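Local coordinates for protein MCG133388, isoform CRA_f (Mus musculus, PDB 4ZPO) that probably acts as a calcium-dependent cell-adhesion protein that may help establish and maintain specific neuronal connections in the brain, at residues 42-47 / 57-62; 35-40 / 77-82; 29-34 / 48-53. All coordinates share one frame; numbering follows the deposited sequence.

In the fold
These contacts all lie in the N-terminal cadherin repeat. From the N terminus, helix 29-32 comes first, and contact 3 sets it against the turn at 48-53, closing a loop of 13 residues. Residues 35-40 follow at once and meet 77-82 in contact 2, the longest closure, which joins strand 36-37 to the edge of the sheet built on strands 74-81 and 86-95. Contact 1, between 42-47 and 57-62, falls wholly within that span and belongs to the other sheet, at its calcium-facing end. Contact 3 crosses both of the others. Asn42 and Phe46 pack on Val77, and Leu35 on Leu48, so the two sheets are tied together.

Contact 1. Residues 42-47 / 57-62; sequences NGRYFS and VSQKID. With CA (calcium ion), chain H.
Ile61 crosses the side chain of Tyr45 obliquely and that of Phe46 at about a right angle, so that one branch serves two aromatic residues. Its CG1 stands beside the backbone N (chi1 -62°) and the chain then runs on extended (chi2 176°), which carries CD1 in between them. Ile61 CG1 lies 3.8 Å from Tyr45 CD1, while Ile61 CD1 rests 3.9 Å from Tyr45 CB and 4.0 Å from Phe46 CZ. Neither ring takes the isoleucine squarely on a face or on an edge. The Tyr45 ring has Arg44 CG over one face, offset toward the rim, and the carbonyl oxygens of Gln59 and Lys60 near its plane at the edge; the guanidinium of Arg44 goes elsewhere, to Glu41. An alanine at Ile61 is likely to open a gap between the Tyr45 and Phe46 side chains and to cost Phe46 CZ this methyl contact.

Backbone bonds run alongside these side chains. Tyr45 O accepts from Ser58 N at 2.6 Å, with the donor well above the carbonyl plane, and from Gln59 N in a weak second bond of 3.5 Å. Next to these bonds, Phe46 and Val57 form an antiparallel non-hydrogen-bonded pair whose side chains diverge. Ser47 OG also approaches Ser58 CB, and makes a weak hydrogen bond to its neighbour Phe46 O.

Beyond Ile61 the chain reaches Asp62, the N-cap of helix 63-66, whose OD1 binds calcium at 2.4 Å. Glu8, Glu9, Glu64 and Asp99 complete the site. Asp62 opens the calcium-binding DRE motif of cadherin repeats, which also holds Glu64, and the contact thus ties the end of a hairpin to the calcium-binding linker region typical of the cadherin fold.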
loop_
_atom_site.group_PDB
_atom_site.type_symbol
_atom_site.label_atom_id
_atom_site.label_comp_id
_atom_site.label_asym_id
_atom_site.label_seq_id
_atom_site.Cartn_x
_atom_site.Cartn_y
_atom_site.Cartn_z
ATOM N N ASN A 42 13.462 42.487 12.990
ATOM C CA ASN A 42 12.784 42.922 11.772
ATOM C C ASN A 42 13.699 42.864 10.555
ATOM O O ASN A 42 13.249 42.599 9.441
ATOM C CB ASN A 42 12.242 44.342 11.945
ATOM C CG ASN A 42 11.276 44.459 13.104
ATOM O OD1 ASN A 42 11.684 44.527 14.263
ATOM N ND2 ASN A 42 9.986 44.488 12.796
ATOM N N GLY A 43 14.986 43.110 10.778
ATOM C CA GLY A 43 15.960 43.127 9.702
ATOM C C GLY A 43 16.559 41.768 9.401
ATOM O O GLY A 43 17.524 41.664 8.643
ATOM N N ARG A 44 15.990 40.723 9.995
ATOM C CA ARG A 44 16.463 39.364 9.760
ATOM C C ARG A 44 16.211 38.938 8.317
ATOM O O ARG A 44 17.087 38.366 7.667
ATOM C CB ARG A 44 15.792 38.381 10.721
ATOM C CG ARG A 44 16.147 36.925 10.458
ATOM C CD ARG A 44 15.400 35.987 11.394
ATOM N NE ARG A 44 15.805 36.159 12.786
ATOM C CZ ARG A 44 16.802 35.493 13.358
ATOM N NH1 ARG A 44 17.502 34.611 12.657
ATOM N NH2 ARG A 44 17.103 35.710 14.631
ATOM N N TYR A 45 15.013 39.228 7.819
ATOM C CA TYR A 45 14.639 38.844 6.463
ATOM C C TYR A 45 14.529 40.045 5.529
ATOM O O TYR A 45 14.450 39.885 4.312
ATOM C CB TYR A 45 13.312 38.078 6.470
ATOM C CG TYR A 45 13.344 36.779 7.243
ATOM C CD1 TYR A 45 13.993 35.660 6.734
ATOM C CD2 TYR A 45 12.715 36.668 8.476
ATOM C CE1 TYR A 45 14.021 34.469 7.437
ATOM C CE2 TYR A 45 12.735 35.481 9.185
ATOM C CZ TYR A 45 13.390 34.385 8.662
ATOM O OH TYR A 45 13.413 33.202 9.366
ATOM N N PHE A 46 14.527 41.248 6.094
ATOM C CA PHE A 46 14.344 42.454 5.291
ATOM C C PHE A 46 15.446 43.491 5.500
ATOM O O PHE A 46 16.211 43.428 6.462
ATOM C CB PHE A 46 12.985 43.090 5.593
ATOM C CG PHE A 46 11.819 42.193 5.307
ATOM C CD1 PHE A 46 11.469 41.884 4.003
ATOM C CD2 PHE A 46 11.066 41.666 6.341
ATOM C CE1 PHE A 46 10.393 41.058 3.736
ATOM C CE2 PHE A 46 9.989 40.842 6.082
ATOM C CZ PHE A 46 9.651 40.537 4.777
ATOM N N SER A 47 15.511 44.448 4.579
ATOM C CA SER A 47 16.449 45.558 4.674
ATOM C C SER A 47 15.816 46.828 4.124
ATOM O O SER A 47 15.292 46.839 3.009
ATOM C CB SER A 47 17.745 45.246 3.925
ATOM O OG SER A 47 18.493 44.245 4.592
ATOM N N VAL A 57 14.284 42.169 0.224
ATOM C CA VAL A 57 14.543 40.899 0.889
ATOM C C VAL A 57 16.012 40.781 1.289
ATOM O O VAL A 57 16.899 40.813 0.437
ATOM C CB VAL A 57 14.166 39.709 -0.013
ATOM C CG1 VAL A 57 14.512 38.398 0.666
ATOM C CG2 VAL A 57 12.689 39.761 -0.370
ATOM N N SER A 58 16.262 40.650 2.589
ATOM C CA SER A 58 17.625 40.529 3.098
ATOM C C SER A 58 18.131 39.095 2.992
ATOM O O SER A 58 19.234 38.847 2.505
ATOM C CB SER A 58 17.701 41.001 4.549
ATOM O OG SER A 58 18.971 40.723 5.112
ATOM N N GLN A 59 17.316 38.155 3.457
ATOM C CA GLN A 59 17.661 36.739 3.403
ATOM C C GLN A 59 16.519 35.947 2.776
ATOM O O GLN A 59 15.353 36.316 2.920
ATOM C CB GLN A 59 17.979 36.208 4.803
ATOM C CG GLN A 59 18.535 34.795 4.826
ATOM C CD GLN A 59 18.673 34.245 6.232
ATOM O OE1 GLN A 59 18.449 34.953 7.214
ATOM N NE2 GLN A 59 19.041 32.972 6.336
ATOM N N LYS A 60 16.859 34.866 2.078
ATOM C CA LYS A 60 15.866 34.018 1.426
ATOM C C LYS A 60 14.821 33.527 2.427
ATOM O O LYS A 60 15.160 32.965 3.469
ATOM C CB LYS A 60 16.550 32.834 0.741
ATOM C CG LYS A 60 15.734 32.189 -0.365
ATOM C CD LYS A 60 16.569 31.182 -1.142
ATOM C CE LYS A 60 15.777 30.563 -2.279
ATOM N NZ LYS A 60 16.575 29.553 -3.028
ATOM N N ILE A 61 13.551 33.754 2.107
ATOM C CA ILE A 61 12.456 33.465 3.026
ATOM C C ILE A 61 11.746 32.155 2.697
ATOM O O ILE A 61 11.318 31.937 1.565
ATOM C CB ILE A 61 11.414 34.602 3.028
ATOM C CG1 ILE A 61 12.054 35.908 3.506
ATOM C CG2 ILE A 61 10.221 34.242 3.898
ATOM C CD1 ILE A 61 11.124 37.100 3.443
ATOM N N ASP A 62 11.626 31.287 3.698
ATOM C CA ASP A 62 10.889 30.039 3.546
ATOM C C ASP A 62 9.534 30.149 4.235
ATOM O O ASP A 62 9.460 30.234 5.461
ATOM C CB ASP A 62 11.688 28.868 4.120
ATOM C CG ASP A 62 11.043 27.526 3.832
ATOM O OD1 ASP A 62 10.331 27.417 2.813
ATOM O OD2 ASP A 62 11.255 26.582 4.621
HETATM CA CA CA H . 9.661 26.269 0.804
#

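Contact 2. Residues 35-40 / 77-82; sequences LRLGSE and VQVVTE
Arg36 sends CG away from its own backbone N, anti to it (chi1 -177°), and then bends sharply at chi3 (-34°), which brings the guanidinium back over Val80 and on to Glu82. Val80 CG1 lies beneath one face of this flat group, offset toward its rim, and comes 3.5 Å from Arg36 NH1. At the edge, in the plane of the guanidinium, the carboxylate of Glu82 arrives: Arg36 NH2 and Glu82 OE2 form a salt bridge of 2.5 Å. The two planes stand 89° apart, and the pair meets through one nitrogen and one oxygen, without the two-pronged grip of a coplanar pair. Glu82 reaches this point on an extended chain, and its other oxygen, OE1, has a long, weak ion pair with Arg34.

The backbones run antiparallel beneath these side chains. Val80 N donates to Arg36 O at 2.9 Å, with the donor tilted out of the carbonyl plane, and Val79 CA adds a CA-H...O contact of 3.5 Å to the same Arg36 O. Leu37 pairs with Val79 in a non-hydrogen-bonded position. Here the side chains project to the face away from Arg36 and Val80, with Leu37 CD2 4.5 Å from Val79 CG2. On that face too, Leu35 CD1 touches Val79 CG1 at 4.0 Å and Thr81 CG2 at 3.7 Å; Leu35 crosses the valine obliquely but lies side by side with the threonine, and Leu48 of the opposing sheet packs on Leu35.

Strand 36-37 is thus a short outer strand on strand 74-81, with Leu37 and Val79 on one face and Arg36 over Val80 on the other, the arginine running on to Glu82. Such an edge strand in a mixed four-stranded sheet belongs to the Greek-key beta-sandwich of cadherin repeats.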
loop_
_atom_site.group_PDB
_atom_site.type_symbol
_atom_site.label_atom_id
_atom_site.label_comp_id
_atom_site.label_asym_id
_atom_site.label_seq_id
_atom_site.Cartn_x
_atom_site.Cartn_y
_atom_site.Cartn_z
ATOM N N LEU A 35 15.128 57.103 8.771
ATOM C CA LEU A 35 14.356 55.943 8.341
ATOM C C LEU A 35 15.010 54.682 8.891
ATOM O O LEU A 35 16.234 54.548 8.867
ATOM C CB LEU A 35 14.254 55.893 6.816
ATOM C CG LEU A 35 13.147 55.010 6.243
ATOM C CD1 LEU A 35 11.811 55.344 6.885
ATOM C CD2 LEU A 35 13.074 55.173 4.733
ATOM N N ARG A 36 14.195 53.759 9.392
ATOM C CA ARG A 36 14.714 52.681 10.222
ATOM C C ARG A 36 13.715 51.542 10.405
ATOM O O ARG A 36 12.510 51.773 10.500
ATOM C CB ARG A 36 15.110 53.253 11.587
ATOM C CG ARG A 36 15.735 52.275 12.559
ATOM C CD ARG A 36 15.408 52.688 13.985
ATOM N NE ARG A 36 15.349 54.141 14.118
ATOM C CZ ARG A 36 14.891 54.778 15.192
ATOM N NH1 ARG A 36 14.450 54.091 16.236
ATOM N NH2 ARG A 36 14.874 56.103 15.219
ATOM N N LEU A 37 14.221 50.313 10.451
ATOM C CA LEU A 37 13.407 49.171 10.850
ATOM C C LEU A 37 13.343 49.114 12.371
ATOM O O LEU A 37 14.282 49.527 13.050
ATOM C CB LEU A 37 13.968 47.865 10.285
ATOM C CG LEU A 37 13.693 47.585 8.805
ATOM C CD1 LEU A 37 14.358 46.288 8.371
ATOM C CD2 LEU A 37 12.196 47.535 8.544
ATOM N N GLY A 38 12.232 48.605 12.897
ATOM C CA GLY A 38 11.990 48.577 14.331
ATOM C C GLY A 38 13.111 47.982 15.163
ATOM O O GLY A 38 13.880 48.708 15.794
ATOM N N SER A 39 13.204 46.657 15.168
ATOM C CA SER A 39 14.227 45.973 15.948
ATOM C C SER A 39 15.173 45.178 15.056
ATOM O O SER A 39 15.008 45.140 13.836
ATOM C CB SER A 39 13.582 45.049 16.984
ATOM O OG SER A 39 12.757 44.080 16.359
ATOM N N GLU A 40 16.163 44.544 15.677
ATOM C CA GLU A 40 17.141 43.740 14.954
ATOM C C GLU A 40 16.481 42.510 14.340
ATOM O O GLU A 40 16.969 41.956 13.355
ATOM C CB GLU A 40 18.280 43.319 15.885
ATOM C CG GLU A 40 19.655 43.336 15.237
ATOM C CD GLU A 40 20.160 44.743 14.986
ATOM O OE1 GLU A 40 20.511 45.435 15.966
ATOM O OE2 GLU A 40 20.204 45.159 13.811
ATOM N N VAL A 77 6.361 43.957 10.212
ATOM C CA VAL A 77 7.592 44.689 10.478
ATOM C C VAL A 77 7.277 46.093 10.980
ATOM O O VAL A 77 6.181 46.611 10.764
ATOM C CB VAL A 77 8.496 44.776 9.234
ATOM C CG1 VAL A 77 9.032 43.400 8.871
ATOM C CG2 VAL A 77 7.742 45.384 8.068
ATOM N N GLN A 78 8.249 46.699 11.651
ATOM C CA GLN A 78 8.049 47.976 12.319
ATOM C C GLN A 78 8.942 49.055 11.711
ATOM O O GLN A 78 10.167 48.941 11.731
ATOM C CB GLN A 78 8.327 47.822 13.815
ATOM C CG GLN A 78 7.890 48.985 14.685
ATOM C CD GLN A 78 7.976 48.646 16.163
ATOM O OE1 GLN A 78 8.006 49.532 17.015
ATOM N NE2 GLN A 78 8.014 47.353 16.471
ATOM N N VAL A 79 8.323 50.094 11.158
ATOM C CA VAL A 79 9.072 51.187 10.543
ATOM C C VAL A 79 9.039 52.432 11.421
ATOM O O VAL A 79 7.972 52.955 11.737
ATOM C CB VAL A 79 8.525 51.531 9.144
ATOM C CG1 VAL A 79 9.213 52.769 8.592
ATOM C CG2 VAL A 79 8.706 50.348 8.202
ATOM N N VAL A 80 10.220 52.905 11.811
ATOM C CA VAL A 80 10.329 54.027 12.735
ATOM C C VAL A 80 10.905 55.277 12.073
ATOM O O VAL A 80 11.955 55.225 11.431
ATOM C CB VAL A 80 11.210 53.661 13.946
ATOM C CG1 VAL A 80 11.289 54.827 14.921
ATOM C CG2 VAL A 80 10.671 52.420 14.635
ATOM N N THR A 81 10.205 56.396 12.231
ATOM C CA THR A 81 10.704 57.692 11.785
ATOM C C THR A 81 10.661 58.678 12.948
ATOM O O THR A 81 9.747 58.636 13.771
ATOM C CB THR A 81 9.887 58.251 10.603
ATOM O OG1 THR A 81 8.517 58.397 10.990
ATOM C CG2 THR A 81 9.974 57.320 9.406
ATOM N N GLU A 82 11.652 59.561 13.016
ATOM C CA GLU A 82 11.751 60.507 14.122
ATOM C C GLU A 82 11.343 61.920 13.720
ATOM O O GLU A 82 11.335 62.265 12.537
ATOM C CB GLU A 82 13.174 60.528 14.683
ATOM C CG GLU A 82 13.626 59.216 15.296
ATOM C CD GLU A 82 15.002 59.318 15.925
ATOM O OE1 GLU A 82 15.371 60.425 16.372
ATOM O OE2 GLU A 82 15.717 58.296 15.968
#

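Contact 3. Residues 29-34 / 48-53; sequences DLLSRR and LSLVSG
Leu30 reaches from helix 29-32 to the bend at 48-53. The bond to its CB points toward that segment, and Leu30 CB lies 4.0 Å from Leu50 O. CG leaves beside the backbone N (chi1 -77°), and from there the CD2 branch carries the contact: Leu30 CD2 comes 3.3 Å from Leu50 O and 3.7 Å from Gly53 CA, with Ser49 O also near, at 4.1 Å. The methyl therefore rests against main-chain atoms of the turn. Elsewhere the Leu30 side chain packs on Leu25 and Leu35.

Gly53, at positive phi, presents its CA to Leu30 CD2. The bend is stabilised from within by an ST turn, in which Ser49 OG accepts from Val51 N at 3.1 Å and, weakly, from Ser52 N.

The Leu50 side chain adds to the contact. Leu50 CD2 lies 3.8 Å from Leu30 O, and Leu50 CD1 meets Leu31 CD2 at 4.1 Å, these two leucines crossing at about a right angle. The helix itself closes with a Schellman motif at Arg34.

Between helix and turn the touch is methyl against methyl and methyl against carbonyl, which implies that cohesion here probably rests on van der Waals contact, with Leu30 alone of the three leucines buried, and with polar partners found within each segment or elsewhere in the domain.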
loop_
_atom_site.group_PDB
_atom_site.type_symbol
_atom_site.label_atom_id
_atom_site.label_comp_id
_atom_site.label_asym_id
_atom_site.label_seq_id
_atom_site.Cartn_x
_atom_site.Cartn_y
_atom_site.Cartn_z
ATOM N N ASP A 29 14.713 63.560 3.634
ATOM C CA ASP A 29 13.780 63.102 4.662
ATOM C C ASP A 29 14.197 61.761 5.256
ATOM O O ASP A 29 13.972 61.496 6.436
ATOM C CB ASP A 29 12.363 62.986 4.095
ATOM C CG ASP A 29 11.755 64.332 3.759
ATOM O OD1 ASP A 29 12.283 65.362 4.228
ATOM O OD2 ASP A 29 10.737 64.355 3.034
ATOM N N LEU A 30 14.805 60.920 4.425
ATOM C CA LEU A 30 15.221 59.586 4.840
ATOM C C LEU A 30 16.325 59.640 5.893
ATOM O O LEU A 30 16.408 58.771 6.761
ATOM C CB LEU A 30 15.691 58.770 3.631
ATOM C CG LEU A 30 14.628 58.189 2.691
ATOM C CD1 LEU A 30 13.941 59.268 1.859
ATOM C CD2 LEU A 30 15.239 57.131 1.790
ATOM N N LEU A 31 17.171 60.662 5.811
ATOM C CA LEU A 31 18.260 60.833 6.766
ATOM C C LEU A 31 17.836 61.680 7.961
ATOM O O LEU A 31 18.078 61.311 9.111
ATOM C CB LEU A 31 19.476 61.465 6.086
ATOM C CG LEU A 31 20.349 60.540 5.238
ATOM C CD1 LEU A 31 21.408 61.335 4.495
ATOM C CD2 LEU A 31 20.991 59.477 6.113
ATOM N N SER A 32 17.202 62.815 7.678
ATOM C CA SER A 32 16.793 63.760 8.715
ATOM C C SER A 32 15.816 63.141 9.710
ATOM O O SER A 32 15.883 63.411 10.909
ATOM C CB SER A 32 16.169 65.005 8.081
ATOM O OG SER A 32 17.096 65.666 7.237
ATOM N N ARG A 33 14.907 62.310 9.209
ATOM C CA ARG A 33 13.921 61.665 10.068
ATOM C C ARG A 33 14.355 60.253 10.444
ATOM O O ARG A 33 13.614 59.523 11.105
ATOM C CB ARG A 33 12.551 61.640 9.389
ATOM C CG ARG A 33 12.004 63.021 9.061
ATOM C CD ARG A 33 10.525 62.968 8.724
ATOM N NE ARG A 33 9.729 62.494 9.852
ATOM C CZ ARG A 33 8.406 62.377 9.836
ATOM N NH1 ARG A 33 7.722 62.703 8.747
ATOM N NH2 ARG A 33 7.764 61.933 10.908
ATOM N N ARG A 34 15.561 59.882 10.018
ATOM C CA ARG A 34 16.169 58.601 10.375
ATOM C C ARG A 34 15.276 57.404 10.057
ATOM O O ARG A 34 14.731 56.772 10.962
ATOM C CB ARG A 34 16.538 58.590 11.860
ATOM C CG ARG A 34 17.770 59.411 12.198
ATOM C CD ARG A 34 17.934 59.560 13.703
ATOM N NE ARG A 34 19.312 59.863 14.077
ATOM C CZ ARG A 34 19.699 60.174 15.309
ATOM N NH1 ARG A 34 18.809 60.233 16.291
ATOM N NH2 ARG A 34 20.976 60.431 15.560
ATOM N N LEU A 48 15.864 47.895 4.912
ATOM C CA LEU A 48 15.323 49.177 4.488
ATOM C C LEU A 48 16.455 50.096 4.042
ATOM O O LEU A 48 17.314 50.469 4.839
ATOM C CB LEU A 48 14.514 49.818 5.615
ATOM C CG LEU A 48 13.637 51.016 5.251
ATOM C CD1 LEU A 48 12.745 50.685 4.069
ATOM C CD2 LEU A 48 12.803 51.428 6.451
ATOM N N SER A 49 16.455 50.448 2.760
ATOM C CA SER A 49 17.527 51.252 2.184
ATOM C C SER A 49 17.369 52.733 2.510
ATOM O O SER A 49 16.256 53.251 2.565
ATOM C CB SER A 49 17.580 51.055 0.667
ATOM O OG SER A 49 18.651 51.785 0.092
ATOM N N LEU A 50 18.492 53.408 2.733
ATOM C CA LEU A 50 18.490 54.851 2.952
ATOM C C LEU A 50 18.649 55.589 1.630
ATOM O O LEU A 50 18.493 56.807 1.566
ATOM C CB LEU A 50 19.604 55.258 3.920
ATOM C CG LEU A 50 19.419 54.895 5.394
ATOM C CD1 LEU A 50 20.611 55.369 6.212
ATOM C CD2 LEU A 50 18.126 55.487 5.933
ATOM N N VAL A 51 18.964 54.840 0.578
ATOM C CA VAL A 51 19.154 55.418 -0.748
ATOM C C VAL A 51 17.856 55.407 -1.547
ATOM O O VAL A 51 17.313 56.459 -1.883
ATOM C CB VAL A 51 20.238 54.664 -1.543
ATOM C CG1 VAL A 51 20.383 55.260 -2.937
ATOM C CG2 VAL A 51 21.561 54.703 -0.803
ATOM N N SER A 52 17.365 54.210 -1.851
ATOM C CA SER A 52 16.145 54.059 -2.632
ATOM C C SER A 52 14.903 54.177 -1.755
ATOM O O SER A 52 13.819 54.501 -2.241
ATOM C CB SER A 52 16.144 52.718 -3.366
ATOM O OG SER A 52 16.239 51.640 -2.452
ATOM N N GLY A 53 15.066 53.913 -0.462
ATOM C CA GLY A 53 13.953 53.952 0.469
ATOM C C GLY A 53 13.047 52.748 0.300
ATOM O O GLY A 53 11.922 52.725 0.799
#